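Local coordinates for plasmodesmata-located protein 5 (Arabidopsis thaliana, PDB 6GRE) that regulates cell-to-cell trafficking, restricting plasmodesmal permeability through callose deposition during salicylic-acid-triggered immune responses and supporting systemic acquired resistance, at residues Ile63-Gly68 with Val165-Gly170. Sequence-based numbering, arbitrary orientation. Where two conformers were deposited one is given.
Sequences IYQCRG and VAQCSG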
loop_
_atom_site.group_PDB
_atom_site.type_symbol
_atom_site.label_atom_id
_atom_site.label_comp_id
_atom_site.label_asym_id
_atom_site.label_seq_id
_atom_site.Cartn_x
_atom_site.Cartn_y
_atom_site.Cartn_z
ATOM N N ILE A 63 3.418 -5.706 -8.364
ATOM C CA ILE A 63 3.224 -4.285 -8.547
ATOM C C ILE A 63 4.150 -3.520 -7.604
ATOM O O ILE A 63 4.577 -4.047 -6.562
ATOM C CB ILE A 63 1.758 -3.867 -8.282
ATOM C CG1 ILE A 63 1.383 -4.029 -6.802
ATOM C CG2 ILE A 63 0.794 -4.609 -9.188
ATOM C CD1 ILE A 63 0.078 -3.367 -6.398
ATOM N N TYR A 64 4.388 -2.257 -7.944
ATOM C CA TYR A 64 4.734 -1.284 -6.911
ATOM C C TYR A 64 3.785 -0.102 -7.030
ATOM O O TYR A 64 3.159 0.123 -8.064
ATOM C CB TYR A 64 6.164 -0.770 -7.042
ATOM C CG TYR A 64 6.355 0.127 -8.230
ATOM C CD1 TYR A 64 6.636 -0.419 -9.475
ATOM C CD2 TYR A 64 6.254 1.506 -8.136
ATOM C CE1 TYR A 64 6.786 0.380 -10.594
ATOM C CE2 TYR A 64 6.406 2.318 -9.247
ATOM C CZ TYR A 64 6.669 1.753 -10.488
ATOM O OH TYR A 64 6.839 2.533 -11.598
ATOM N N GLN A 65 3.663 0.654 -5.940
ATOM C CA GLN A 65 2.882 1.853 -5.966
ATOM C C GLN A 65 3.429 2.856 -4.963
ATOM O O GLN A 65 3.586 2.558 -3.796
ATOM C CB GLN A 65 1.438 1.586 -5.589
ATOM C CG GLN A 65 0.572 2.829 -5.740
ATOM C CD GLN A 65 -0.881 2.453 -5.661
ATOM O OE1 GLN A 65 -1.770 3.310 -5.597
ATOM N NE2 GLN A 65 -1.135 1.159 -5.703
ATOM N N CYS A 66 3.724 4.043 -5.488
ATOM C CA CYS A 66 4.149 5.180 -4.673
ATOM C C CYS A 66 2.935 6.054 -4.356
ATOM O O CYS A 66 1.985 6.103 -5.126
ATOM C CB CYS A 66 5.196 6.001 -5.415
ATOM S SG CYS A 66 6.762 5.096 -5.555
ATOM N N ARG A 67 3.041 6.784 -3.245
ATOM C CA ARG A 67 2.091 7.831 -2.907
ATOM C C ARG A 67 1.883 8.703 -4.155
ATOM O O ARG A 67 2.843 9.008 -4.883
ATOM C CB ARG A 67 2.650 8.607 -1.710
ATOM C CG ARG A 67 1.703 8.824 -0.543
ATOM C CD ARG A 67 2.390 9.690 0.499
ATOM N NE ARG A 67 2.724 10.993 -0.068
ATOM C CZ ARG A 67 3.649 11.824 0.395
ATOM N NH1 ARG A 67 4.434 11.470 1.399
ATOM N NH2 ARG A 67 3.788 13.010 -0.173
ATOM N N GLY A 68 0.639 9.129 -4.395
ATOM C CA GLY A 68 0.158 9.683 -5.659
ATOM C C GLY A 68 0.718 11.053 -6.024
ATOM O O GLY A 68 0.595 11.480 -7.186
ATOM N N VAL A 165 -4.738 11.026 4.487
ATOM C CA VAL A 165 -4.320 10.430 3.239
ATOM C C VAL A 165 -5.059 9.108 3.088
ATOM O O VAL A 165 -5.145 8.304 4.032
ATOM C CB VAL A 165 -2.801 10.199 3.183
ATOM C CG1 VAL A 165 -2.338 9.547 1.880
ATOM C CG2 VAL A 165 -2.029 11.477 3.437
ATOM N N ALA A 166 -5.500 8.829 1.877
ATOM C CA ALA A 166 -6.086 7.483 1.575
ATOM C C ALA A 166 -5.586 7.046 0.220
ATOM O O ALA A 166 -5.425 7.862 -0.689
ATOM C CB ALA A 166 -7.572 7.489 1.589
ATOM N N GLN A 167 -5.286 5.770 0.056
ATOM C CA GLN A 167 -4.791 5.296 -1.254
ATOM C C GLN A 167 -5.290 3.870 -1.468
ATOM O O GLN A 167 -5.293 3.045 -0.520
ATOM C CB GLN A 167 -3.260 5.304 -1.398
ATOM C CG GLN A 167 -2.775 5.078 -2.851
ATOM C CD GLN A 167 -1.380 5.548 -3.299
ATOM O OE1 GLN A 167 -1.103 6.032 -4.449
ATOM N NE2 GLN A 167 -0.433 5.312 -2.429
ATOM N N CYS A 168 -5.729 3.596 -2.687
ATOM C CA CYS A 168 -6.042 2.263 -3.163
ATOM C C CYS A 168 -4.910 1.706 -4.000
ATOM O O CYS A 168 -4.291 2.434 -4.759
ATOM C CB CYS A 168 -7.197 2.304 -4.135
ATOM S SG CYS A 168 -8.694 2.723 -3.251
ATOM N N SER A 169 -4.671 0.401 -3.894
ATOM C CA SER A 169 -3.803 -0.283 -4.809
ATOM C C SER A 169 -4.255 0.050 -6.243
ATOM O O SER A 169 -5.432 -0.008 -6.549
ATOM C CB SER A 169 -3.861 -1.739 -4.496
ATOM O OG SER A 169 -2.863 -2.477 -5.183
ATOM N N GLY A 170 -3.274 0.309 -7.107
ATOM C CA GLY A 170 -3.501 0.869 -8.448
ATOM C C GLY A 170 -4.227 -0.080 -9.369
ATOM O O GLY A 170 -4.691 0.364 -10.418
#
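Gln-65 and Gln-167 meet from opposite directions at the buried interface between the two DUF26 (Gnk2-homologous) domains of the ectodomain, where the five-stranded antiparallel sheet of one domain packs against its counterpart in the other. They occupy corresponding places: each lies on the third strand of its domain in chain order, directly before a disulfide cysteine. Strands 63-66 and 165-168 run nearly antiparallel, at 158°, with axes 9.5 Å apart, so side chains rather than backbone bonds bridge the gap. Both glutamines are extended, CG lying anti to the backbone N (chi1 -175° in Gln-65), which carries each amide across to the opposing chain. The amide planes stand 70° apart. The Gln-65 amide reaches the strand end and following loop, Cys-168 to Gly-170, its CD 3.5 Å from Gly-170 N; that of Gln-167 lies beside the backbone of Cys-66 and Arg-67. Cys-66 and Cys-168 point away from the interface into disulfides with Cys-75 and Cys-177, tying the strand ends to helices 72-90 and 174-192 respectively. The Gln-167 side chain also touches Tyr-154 and Tyr-206. At the other end Ser-169 OG, hydrogen-bonded to Asp-171, sits 3.3 Å from the methyl CD1 of Ile-63.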